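Side-chain contacts in chlorite Dismutase (Nitrobacter winogradskyi, PDB 3QPI), which catalyses the breakdown of chlorite to chloride and dioxygen at a heme b group: residues Tyr61-Arg64 with Ala65-Ile68; Ser112-Ile115 with Ala116-Lys120; Glu98-Gln101 with Asp102-Arg105; Ile90-Ser93 with Ala94-Glu98. All coordinates share one frame; numbering follows the deposited sequence.

Interaction 1: residues Tyr61-Arg64 with Ala65-Ile68. With HEM (protoporphyrin IX containing Fe), chain C.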
# COMPACT_ATOMS: atom_id res chain seq x y z
N TYR A 61 11.49 -9.35 2.28
CA TYR A 61 12.72 -8.59 2.53
C TYR A 61 13.06 -8.45 4.01
O TYR A 61 14.24 -8.39 4.36
CB TYR A 61 12.66 -7.22 1.86
CG TYR A 61 12.54 -7.34 0.36
CD1 TYR A 61 11.34 -7.06 -0.29
CD2 TYR A 61 13.61 -7.79 -0.42
CE1 TYR A 61 11.20 -7.19 -1.65
CE2 TYR A 61 13.49 -7.95 -1.80
CZ TYR A 61 12.27 -7.63 -2.41
OH TYR A 61 12.09 -7.75 -3.76
N VAL A 62 12.05 -8.43 4.87
CA VAL A 62 12.28 -8.15 6.29
C VAL A 62 13.19 -9.17 6.95
O VAL A 62 13.00 -10.38 6.85
CB VAL A 62 10.94 -8.08 7.09
CG1 VAL A 62 11.18 -8.32 8.61
CG2 VAL A 62 10.30 -6.75 6.89
N GLU A 63 14.17 -8.66 7.67
CA GLU A 63 15.04 -9.51 8.45
C GLU A 63 14.60 -9.46 9.91
O GLU A 63 13.82 -8.58 10.31
CB GLU A 63 16.48 -9.04 8.26
CG GLU A 63 16.80 -9.02 6.78
CD GLU A 63 18.24 -8.72 6.45
OE1 GLU A 63 19.02 -8.27 7.34
OE2 GLU A 63 18.60 -8.91 5.27
N ARG A 64 15.09 -10.42 10.70
CA ARG A 64 14.61 -10.58 12.07
C ARG A 64 14.71 -9.29 12.90
O ARG A 64 13.76 -8.92 13.59
CB ARG A 64 15.35 -11.72 12.77
CG ARG A 64 14.94 -11.90 14.23
CD ARG A 64 13.42 -12.08 14.37
NE ARG A 64 12.95 -13.30 13.71
CZ ARG A 64 11.68 -13.64 13.55
NH1 ARG A 64 10.71 -12.85 14.00
NH2 ARG A 64 11.37 -14.78 12.93
N ALA A 65 15.85 -8.61 12.85
CA ALA A 65 16.01 -7.41 13.65
C ALA A 65 14.98 -6.36 13.21
O ALA A 65 14.40 -5.69 14.05
CB ALA A 65 17.42 -6.86 13.55
N GLU A 66 14.76 -6.23 11.91
CA GLU A 66 13.72 -5.33 11.42
C GLU A 66 12.32 -5.74 11.90
O GLU A 66 11.52 -4.89 12.30
CB GLU A 66 13.76 -5.25 9.91
CG GLU A 66 15.00 -4.55 9.40
CD GLU A 66 15.28 -4.84 7.94
OE1 GLU A 66 14.69 -5.80 7.38
OE2 GLU A 66 16.10 -4.11 7.35
N LYS A 67 12.03 -7.04 11.89
CA LYS A 67 10.71 -7.46 12.35
C LYS A 67 10.54 -7.05 13.80
O LYS A 67 9.51 -6.52 14.18
CB LYS A 67 10.48 -8.96 12.21
CG LYS A 67 9.09 -9.35 12.67
CD LYS A 67 8.74 -10.76 12.29
CE LYS A 67 7.27 -11.08 12.61
NZ LYS A 67 6.91 -12.46 12.17
N ILE A 68 11.56 -7.28 14.62
CA ILE A 68 11.50 -6.88 16.01
C ILE A 68 11.21 -5.37 16.14
O ILE A 68 10.30 -4.99 16.86
CB ILE A 68 12.79 -7.27 16.74
CG1 ILE A 68 12.76 -8.78 17.00
CG2 ILE A 68 12.91 -6.49 18.04
CD1 ILE A 68 14.09 -9.35 17.45
CHA HEM C . 6.98 -3.38 1.59
CHB HEM C . 7.28 -1.11 5.79
CHC HEM C . 4.75 2.61 3.96
CHD HEM C . 4.73 0.45 -0.25
C1A HEM C . 7.23 -3.04 2.87
C2A HEM C . 7.94 -3.94 3.77
C3A HEM C . 8.04 -3.34 4.98
C4A HEM C . 7.39 -2.04 4.83
CMA HEM C . 8.75 -3.93 6.25
CAA HEM C . 8.49 -5.29 3.29
CBA HEM C . 7.58 -6.48 3.61
CGA HEM C . 8.38 -7.71 3.24
O1A HEM C . 7.97 -8.35 2.25
O2A HEM C . 9.41 -8.06 3.90
C1B HEM C . 6.61 0.04 5.59
C2B HEM C . 6.32 0.93 6.69
C3B HEM C . 5.59 1.93 6.19
C4B HEM C . 5.42 1.72 4.77
CMB HEM C . 6.70 0.78 8.18
CAB HEM C . 5.07 3.11 7.05
CBB HEM C . 3.78 3.44 7.00
C1C HEM C . 4.53 2.39 2.65
C2C HEM C . 3.81 3.24 1.70
C3C HEM C . 3.79 2.59 0.54
C4C HEM C . 4.53 1.35 0.74
CMC HEM C . 3.13 4.59 2.06
CAC HEM C . 3.21 2.99 -0.82
CBC HEM C . 3.08 4.28 -1.13
C1D HEM C . 5.27 -0.77 -0.16
C2D HEM C . 5.38 -1.67 -1.28
C3D HEM C . 6.08 -2.88 -0.67
C4D HEM C . 6.34 -2.54 0.71
CMD HEM C . 4.90 -1.52 -2.76
CAD HEM C . 6.48 -4.17 -1.38
CBD HEM C . 7.94 -3.98 -1.83
CGD HEM C . 8.35 -5.15 -2.70
O1D HEM C . 8.20 -6.30 -2.24
O2D HEM C . 8.83 -4.93 -3.85
NA HEM C . 6.87 -1.86 3.54
NB HEM C . 6.05 0.53 4.41
NC HEM C . 4.96 1.26 2.03
ND HEM C . 5.86 -1.30 1.00
FE HEM C . 6.03 -0.24 2.57

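Interaction 2: residues Ser112-Ile115 with Ala116-Lys120. With HEM (protoporphyrin IX containing Fe), chain C.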
# COMPACT_ATOMS: atom_id res chain seq x y z
N SER A 112 17.20 2.74 -0.56
CA SER A 112 15.96 3.49 -0.36
C SER A 112 15.57 3.57 1.11
O SER A 112 14.73 4.38 1.46
CB SER A 112 14.80 2.89 -1.17
OG SER A 112 15.13 2.80 -2.55
N HIS A 113 16.17 2.76 1.97
CA HIS A 113 15.83 2.75 3.39
C HIS A 113 14.31 2.71 3.65
O HIS A 113 13.80 3.39 4.55
CB HIS A 113 16.40 3.98 4.08
CG HIS A 113 17.87 4.15 3.86
ND1 HIS A 113 18.80 3.29 4.41
CD2 HIS A 113 18.57 5.05 3.14
CE1 HIS A 113 20.02 3.67 4.05
NE2 HIS A 113 19.90 4.74 3.28
N HIS A 114 13.62 1.90 2.86
CA HIS A 114 12.17 1.79 2.94
C HIS A 114 11.73 1.56 4.37
O HIS A 114 10.77 2.17 4.84
CB HIS A 114 11.69 0.62 2.07
CG HIS A 114 10.21 0.58 1.88
ND1 HIS A 114 9.63 0.60 0.63
CD2 HIS A 114 9.19 0.51 2.77
CE1 HIS A 114 8.31 0.55 0.76
NE2 HIS A 114 8.02 0.50 2.05
N ILE A 115 12.41 0.67 5.06
CA ILE A 115 12.01 0.34 6.40
C ILE A 115 12.50 1.40 7.37
O ILE A 115 11.70 1.99 8.09
CB ILE A 115 12.51 -1.03 6.83
CG1 ILE A 115 11.92 -2.11 5.91
CG2 ILE A 115 12.11 -1.33 8.28
CD1 ILE A 115 12.34 -3.55 6.23
N ALA A 116 13.81 1.65 7.35
CA ALA A 116 14.45 2.47 8.37
C ALA A 116 13.90 3.89 8.36
O ALA A 116 13.71 4.50 9.41
CB ALA A 116 15.96 2.49 8.18
N ALA A 117 13.63 4.42 7.17
CA ALA A 117 13.12 5.77 7.08
C ALA A 117 11.62 5.86 7.36
O ALA A 117 11.10 6.95 7.56
CB ALA A 117 13.44 6.37 5.72
N SER A 118 10.92 4.73 7.37
CA SER A 118 9.47 4.79 7.59
C SER A 118 9.09 4.55 9.05
O SER A 118 7.99 4.90 9.46
CB SER A 118 8.74 3.80 6.69
OG SER A 118 8.94 4.13 5.33
N LEU A 119 10.01 3.99 9.82
CA LEU A 119 9.73 3.67 11.22
C LEU A 119 9.19 4.86 12.02
O LEU A 119 8.39 4.68 12.93
CB LEU A 119 10.99 3.11 11.91
CG LEU A 119 11.33 1.65 11.57
CD1 LEU A 119 12.63 1.23 12.24
CD2 LEU A 119 10.21 0.70 11.97
N LYS A 120 9.61 6.07 11.70
CA LYS A 120 9.17 7.22 12.50
C LYS A 120 7.67 7.46 12.36
O LYS A 120 7.07 8.09 13.22
CB LYS A 120 9.95 8.49 12.16
CG LYS A 120 9.86 8.93 10.71
CD LYS A 120 10.82 10.09 10.42
CE LYS A 120 10.37 11.38 11.10
NZ LYS A 120 11.42 12.47 11.12
CHA HEM C . 6.98 -3.38 1.59
CHB HEM C . 7.28 -1.11 5.79
CHC HEM C . 4.75 2.61 3.96
CHD HEM C . 4.73 0.45 -0.25
C1A HEM C . 7.23 -3.04 2.87
C2A HEM C . 7.94 -3.94 3.77
C3A HEM C . 8.04 -3.34 4.98
C4A HEM C . 7.39 -2.04 4.83
CMA HEM C . 8.75 -3.93 6.25
CAA HEM C . 8.49 -5.29 3.29
CBA HEM C . 7.58 -6.48 3.61
CGA HEM C . 8.38 -7.71 3.24
O1A HEM C . 7.97 -8.35 2.25
O2A HEM C . 9.41 -8.06 3.90
C1B HEM C . 6.61 0.04 5.59
C2B HEM C . 6.32 0.93 6.69
C3B HEM C . 5.59 1.93 6.19
C4B HEM C . 5.42 1.72 4.77
CMB HEM C . 6.70 0.78 8.18
CAB HEM C . 5.07 3.11 7.05
CBB HEM C . 3.78 3.44 7.00
C1C HEM C . 4.53 2.39 2.65
C2C HEM C . 3.81 3.24 1.70
C3C HEM C . 3.79 2.59 0.54
C4C HEM C . 4.53 1.35 0.74
CMC HEM C . 3.13 4.59 2.06
CAC HEM C . 3.21 2.99 -0.82
CBC HEM C . 3.08 4.28 -1.13
C1D HEM C . 5.27 -0.77 -0.16
C2D HEM C . 5.38 -1.67 -1.28
C3D HEM C . 6.08 -2.88 -0.67
C4D HEM C . 6.34 -2.54 0.71
CMD HEM C . 4.90 -1.52 -2.76
CAD HEM C . 6.48 -4.17 -1.38
CBD HEM C . 7.94 -3.98 -1.83
CGD HEM C . 8.35 -5.15 -2.70
O1D HEM C . 8.20 -6.30 -2.24
O2D HEM C . 8.83 -4.93 -3.85
NA HEM C . 6.87 -1.86 3.54
NB HEM C . 6.05 0.53 4.41
NC HEM C . 4.96 1.26 2.03
ND HEM C . 5.86 -1.30 1.00
FE HEM C . 6.03 -0.24 2.57

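Interaction 3: residues Glu98-Gln101 with Asp102-Arg105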
# COMPACT_ATOMS: atom_id res chain seq x y z
N GLU A 98 13.31 -8.84 -12.88
CA GLU A 98 14.44 -9.59 -13.41
C GLU A 98 15.63 -9.60 -12.44
O GLU A 98 16.39 -10.53 -12.43
CB GLU A 98 14.87 -9.03 -14.78
CG GLU A 98 13.88 -9.38 -15.90
CD GLU A 98 14.18 -8.73 -17.25
OE1 GLU A 98 13.21 -8.47 -18.01
OE2 GLU A 98 15.37 -8.48 -17.57
N MET A 99 15.80 -8.55 -11.64
CA MET A 99 16.90 -8.52 -10.68
C MET A 99 16.86 -9.66 -9.65
O MET A 99 15.79 -10.18 -9.32
CB MET A 99 16.92 -7.18 -9.94
CG MET A 99 17.51 -6.03 -10.77
SD MET A 99 17.78 -4.57 -9.75
CE MET A 99 16.10 -4.02 -9.49
N THR A 100 18.03 -10.03 -9.14
CA THR A 100 18.14 -11.09 -8.13
C THR A 100 17.73 -10.59 -6.74
O THR A 100 17.52 -9.40 -6.53
CB THR A 100 19.58 -11.74 -8.07
OG1 THR A 100 20.57 -10.74 -7.83
CG2 THR A 100 19.92 -12.47 -9.35
N GLN A 101 17.60 -11.51 -5.81
CA GLN A 101 17.06 -11.18 -4.50
C GLN A 101 17.96 -10.20 -3.78
O GLN A 101 17.47 -9.25 -3.15
CB GLN A 101 16.84 -12.45 -3.66
CG GLN A 101 16.48 -12.21 -2.19
CD GLN A 101 15.13 -11.54 -1.99
OE1 GLN A 101 14.26 -11.57 -2.87
NE2 GLN A 101 14.95 -10.92 -0.83
N ASP A 102 19.28 -10.40 -3.87
CA ASP A 102 20.23 -9.52 -3.18
C ASP A 102 20.21 -8.11 -3.74
O ASP A 102 20.35 -7.14 -2.99
CB ASP A 102 21.67 -10.07 -3.19
CG ASP A 102 22.22 -10.35 -4.61
OD1 ASP A 102 21.46 -10.49 -5.60
OD2 ASP A 102 23.46 -10.45 -4.73
N GLU A 103 20.00 -7.99 -5.05
CA GLU A 103 19.93 -6.69 -5.71
C GLU A 103 18.64 -5.94 -5.37
O GLU A 103 18.64 -4.71 -5.22
CB GLU A 103 20.06 -6.88 -7.23
CG GLU A 103 21.39 -7.49 -7.64
CD GLU A 103 21.48 -7.81 -9.13
OE1 GLU A 103 20.42 -8.03 -9.79
OE2 GLU A 103 22.62 -7.85 -9.65
N ARG A 104 17.53 -6.65 -5.27
CA ARG A 104 16.27 -6.01 -4.89
C ARG A 104 16.32 -5.56 -3.41
O ARG A 104 15.92 -4.44 -3.09
CB ARG A 104 15.07 -6.90 -5.21
CG ARG A 104 14.54 -6.68 -6.65
CD ARG A 104 13.44 -7.68 -7.08
NE ARG A 104 14.01 -9.00 -7.38
CZ ARG A 104 14.01 -10.04 -6.55
NH1 ARG A 104 13.43 -9.98 -5.34
NH2 ARG A 104 14.59 -11.18 -6.93
N ARG A 105 16.87 -6.40 -2.53
CA ARG A 105 17.00 -6.05 -1.11
C ARG A 105 17.86 -4.80 -0.91
O ARG A 105 17.55 -3.95 -0.08
CB ARG A 105 17.59 -7.22 -0.32
CG ARG A 105 18.13 -6.83 1.05
CD ARG A 105 17.04 -6.40 2.05
NE ARG A 105 17.65 -5.83 3.26
CZ ARG A 105 17.01 -5.62 4.41
NH1 ARG A 105 15.72 -5.93 4.54
NH2 ARG A 105 17.69 -5.09 5.43

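Interaction 4: residues Ile90-Ser93 with Ala94-Glu98. With HEM (protoporphyrin IX containing Fe), chain C.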
# COMPACT_ATOMS: atom_id res chain seq x y z
N ILE A 90 0.12 -0.68 -6.82
CA ILE A 90 1.45 -0.42 -7.40
C ILE A 90 1.91 -1.58 -8.29
O ILE A 90 1.69 -2.75 -7.97
CB ILE A 90 2.51 -0.18 -6.29
CG1 ILE A 90 2.37 1.23 -5.72
CG2 ILE A 90 3.96 -0.42 -6.83
CD1 ILE A 90 3.00 1.38 -4.34
N ARG A 91 2.53 -1.24 -9.41
CA ARG A 91 3.13 -2.23 -10.28
C ARG A 91 4.56 -1.82 -10.55
O ARG A 91 4.82 -0.68 -10.94
CB ARG A 91 2.38 -2.37 -11.62
CG ARG A 91 3.05 -3.42 -12.51
CD ARG A 91 2.21 -3.87 -13.69
NE ARG A 91 1.72 -2.74 -14.48
CZ ARG A 91 1.53 -2.77 -15.80
NH1 ARG A 91 1.79 -3.89 -16.48
NH2 ARG A 91 1.08 -1.68 -16.43
N LYS A 92 5.49 -2.74 -10.32
CA LYS A 92 6.89 -2.51 -10.63
C LYS A 92 7.24 -3.09 -12.02
O LYS A 92 6.51 -3.95 -12.54
CB LYS A 92 7.80 -3.06 -9.52
CG LYS A 92 7.58 -2.35 -8.16
CD LYS A 92 8.58 -2.83 -7.12
CE LYS A 92 8.45 -2.07 -5.79
NZ LYS A 92 9.54 -2.45 -4.84
N SER A 93 8.32 -2.58 -12.61
CA SER A 93 8.72 -2.91 -13.98
C SER A 93 9.36 -4.28 -14.11
O SER A 93 9.88 -4.84 -13.13
CB SER A 93 9.73 -1.89 -14.49
OG SER A 93 10.91 -1.93 -13.70
N ALA A 94 9.31 -4.79 -15.33
CA ALA A 94 10.06 -5.99 -15.70
C ALA A 94 11.52 -5.91 -15.22
O ALA A 94 12.06 -6.87 -14.69
CB ALA A 94 10.01 -6.21 -17.22
N ALA A 95 12.16 -4.76 -15.40
CA ALA A 95 13.53 -4.60 -14.93
C ALA A 95 13.65 -4.90 -13.42
O ALA A 95 14.62 -5.51 -12.98
CB ALA A 95 14.06 -3.17 -15.26
N TRP A 96 12.68 -4.48 -12.63
CA TRP A 96 12.67 -4.82 -11.20
C TRP A 96 12.64 -6.34 -10.97
O TRP A 96 13.45 -6.90 -10.20
CB TRP A 96 11.44 -4.20 -10.48
CG TRP A 96 11.35 -4.59 -9.02
CD1 TRP A 96 10.50 -5.53 -8.47
CD2 TRP A 96 12.15 -4.09 -7.94
NE1 TRP A 96 10.72 -5.62 -7.10
CE2 TRP A 96 11.72 -4.74 -6.75
CE3 TRP A 96 13.18 -3.14 -7.85
CZ2 TRP A 96 12.30 -4.49 -5.50
CZ3 TRP A 96 13.75 -2.88 -6.61
CH2 TRP A 96 13.32 -3.55 -5.45
N TRP A 97 11.71 -7.00 -11.62
CA TRP A 97 11.46 -8.41 -11.34
C TRP A 97 12.59 -9.30 -11.86
O TRP A 97 12.83 -10.38 -11.31
CB TRP A 97 10.10 -8.83 -11.91
CG TRP A 97 8.98 -8.13 -11.19
CD1 TRP A 97 8.07 -7.24 -11.72
CD2 TRP A 97 8.66 -8.24 -9.80
NE1 TRP A 97 7.21 -6.81 -10.74
CE2 TRP A 97 7.55 -7.40 -9.55
CE3 TRP A 97 9.21 -8.97 -8.74
CZ2 TRP A 97 6.99 -7.27 -8.29
CZ3 TRP A 97 8.65 -8.84 -7.48
CH2 TRP A 97 7.55 -7.99 -7.27
N GLU A 98 13.31 -8.84 -12.88
CA GLU A 98 14.44 -9.59 -13.41
C GLU A 98 15.63 -9.60 -12.44
O GLU A 98 16.39 -10.53 -12.43
CB GLU A 98 14.87 -9.03 -14.78
CG GLU A 98 13.88 -9.38 -15.90
CD GLU A 98 14.18 -8.73 -17.25
OE1 GLU A 98 13.21 -8.47 -18.01
OE2 GLU A 98 15.37 -8.48 -17.57
CHA HEM C . 6.98 -3.38 1.59
CHB HEM C . 7.28 -1.11 5.79
CHC HEM C . 4.75 2.61 3.96
CHD HEM C . 4.73 0.45 -0.25
C1A HEM C . 7.23 -3.04 2.87
C2A HEM C . 7.94 -3.94 3.77
C3A HEM C . 8.04 -3.34 4.98
C4A HEM C . 7.39 -2.04 4.83
CMA HEM C . 8.75 -3.93 6.25
CAA HEM C . 8.49 -5.29 3.29
CBA HEM C . 7.58 -6.48 3.61
CGA HEM C . 8.38 -7.71 3.24
O1A HEM C . 7.97 -8.35 2.25
O2A HEM C . 9.41 -8.06 3.90
C1B HEM C . 6.61 0.04 5.59
C2B HEM C . 6.32 0.93 6.69
C3B HEM C . 5.59 1.93 6.19
C4B HEM C . 5.42 1.72 4.77
CMB HEM C . 6.70 0.78 8.18
CAB HEM C . 5.07 3.11 7.05
CBB HEM C . 3.78 3.44 7.00
C1C HEM C . 4.53 2.39 2.65
C2C HEM C . 3.81 3.24 1.70
C3C HEM C . 3.79 2.59 0.54
C4C HEM C . 4.53 1.35 0.74
CMC HEM C . 3.13 4.59 2.06
CAC HEM C . 3.21 2.99 -0.82
CBC HEM C . 3.08 4.28 -1.13
C1D HEM C . 5.27 -0.77 -0.16
C2D HEM C . 5.38 -1.67 -1.28
C3D HEM C . 6.08 -2.88 -0.67
C4D HEM C . 6.34 -2.54 0.71
CMD HEM C . 4.90 -1.52 -2.76
CAD HEM C . 6.48 -4.17 -1.38
CBD HEM C . 7.94 -3.98 -1.83
CGD HEM C . 8.35 -5.15 -2.70
O1D HEM C . 8.20 -6.30 -2.24
O2D HEM C . 8.83 -4.93 -3.85
NA HEM C . 6.87 -1.86 3.54
NB HEM C . 6.05 0.53 4.41
NC HEM C . 4.96 1.26 2.03
ND HEM C . 5.86 -1.30 1.00
FE HEM C . 6.03 -0.24 2.57

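Interaction 1: residues Tyr61-Arg64 with Ala65-Ile68
Glu63 and Glu66 meet at the start of helix 64-73, where Glu63 is the N-cap residue. Glu66 sits three positions on and accepts from the backbone N-H of the cap, which is one half of a capping box. Its CB packs 3.4 Å from Glu63 O. CG lies anti to the carbonyl carbon (chi1 -68°), and the extended chain then runs back toward the cap. OE1 takes the nearly straight bond from Glu63 N at 2.9 Å. The donor comes in on the anti side, tilted from the carboxylate plane. OE1 also touches Val62 CA. OE2 forms a salt bridge with Arg105 of helix 101-111. With an alanine here, Glu63 N is likely to lose this acceptor and Arg105 its carboxylate mate.

The first turn of the helix is closed by Lys67 N to Glu63 O, and Val62 CG1 packs against Lys67 CB at 3.7 Å. On the exposed side, Arg64 and Lys67 run alongside each other, pointing the same way. The loop before the cap holds a heme propionate. Tyr61 N and Val62 N both donate to HEM O2A, at 2.9 and 2.8 Å, and Val62 CG2 rests 3.3 Å from the heme methyl CMA.

Interaction 2: residues Ser112-Ile115 with Ala116-Lys120
His113 O receives Ala117 N at 2.8 Å, and this bond starts the turn of the proximal heme pocket, which carries the axial ligand of this chlorite dismutase family protein. After helix 101-111 the chain leaves helical angles at His113, whose phi is positive (47°). Residues 116-120 keep helical backbone angles without regular helical bonding. Ile115 O serves two donors. Ser118 N donates to it at 2.9 Å, and Leu119 N makes a weak bond.

The side chain of His114 leaves the turn toward the heme. Its CG stands anti to the backbone N (chi1 -169°), which carries NE2 to the iron at 2.2 Å. The other ring nitrogen, ND1, is hydrogen-bonded to Glu167, and Phe108 stacks on the ring. Together these hold the imidazole in its rotation.

Ser118, four residues on, holds the same residue through its hydroxyl. Its OG donates to His114 O at 2.7 Å, so the carbonyl of the ligand residue is held by a side chain. Ser118 CB meanwhile touches HEM C3B at 3.7 Å. Ile115 flanks another part of the porphyrin rim, while its N is hydrogen-bonded to Glu109. The extended CG1-CD1 branch of Ile115 brings CD1 to 3.6 Å from the heme methyl CMA.

Interaction 3: residues Glu98-Gln101 with Asp102-Arg105
Arg104 folds back over the start of helix 101-111 and grips the carbonyl of Met99, and this is the tight part of the contact. NE and NH2 both donate to Met99 O at 2.9 Å. They hold it side-on, with the oxygen in the guanidinium plane, and both come from the same face of the carbonyl. A bend at chi3 (-75°) turns the group back along the chain. Thr100 O lies 3.2 Å from the guanidinium plane, over one face and offset toward the rim. The third nitrogen, NH1, donates to Gln101 OE1 at 3.1 Å, from above the amide plane, and the two flat groups are turned 65° apart. Three bonds to two oxygens thus fix the rotation of the group. Met99 runs past Arg104 in the opposite direction, with CB 4.1 Å from Arg104 CG.

The other side is more exposed and carries the acidic side chains Asp102 and Glu103. Thr100 is the N-cap residue, but its own side chain does not cap. Instead Glu103 OE1 accepts from Thr100 N at 3.2 Å, met from above the carboxylate plane. This is one half of a capping box. Asp102 lies alongside Thr100, its OD1 so near Thr100 OG1 that the separation itself is doubtful.

The segments join helix 94-98 to helix 101-111. Arg104 NH1 is also hydrogen-bonded to Tyr61 OH, and Gln101 NE2 to Arg60 O, so the helix start is tied to the heme-binding loop. Met99 packs on Tyr170, just before strand 171-181.

Interaction 4: residues Ile90-Ser93 with Ala94-Glu98
The indole of Trp96 has the side chain of Lys92 across one face, and an edge turned toward Trp97. Lys92 CD sits 3.5 Å from the centroid of the five-membered ring, close to its normal, a CH-pi contact. Lys92 NZ lies over the six-membered ring, 3.9 Å from its centroid and 29° off the normal, a cation-pi contact. The two tryptophans meet edge against face: Trp96 CD1 stands 3.5 Å above the centre of the Trp97 ring. The edge of Trp97 faces Lys92 O, and its NE1 is hydrogen-bonded to Asp140.

The lysine chain is extended beyond CG, so it spans the indole and delivers NZ to the heme. NZ donates to the propionate oxygen HEM O2D at 2.8 Å and forms a salt bridge with Glu167. A buried ammonium is thus met by two carboxylates and an aromatic face. Were Trp96 replaced by an alanine, the indole would no longer cover Lys92, and a gap would probably open along its CD and NZ.

Ser93 is the N-cap of helix 94-98. OG stands between the backbone N and the carbonyl carbon (chi1 62°), from where it accepts from Trp96 N at 3.3 Å, the capping bond, while Ser93 O takes Trp97 N at 3.2 Å.

The contact marks the passage from the end of strand 84-92 into helix 94-98; the directions of segments 90-92 and 94-98 differ by 67°. Strands 141-147 and 171-181 flank the strand on its two sides. Trp96 leans on Ile107 of helix 101-111.

Interactions 1, 3 and 4 are all helix starts, but capped differently. In interactions 1 and 3 a glutamate three residues on serves the cap N-H, whereas in interaction 4 a serine does the capping. Interactions 1 and 3 lie at the surface and are rich in charge. Interactions 2 and 4 are partly buried, and their chemistry is that of the heme: an iron ligand in one, a lysine and an indole beside a propionate in the other. Interaction 1 holds the second propionate with backbone N-H groups. Interactions 3 and 4 share Glu98 and touch through Arg104 CD and Trp96 O. Interactions 1 and 2 meet where Val62 and Glu66 pack on Ile115.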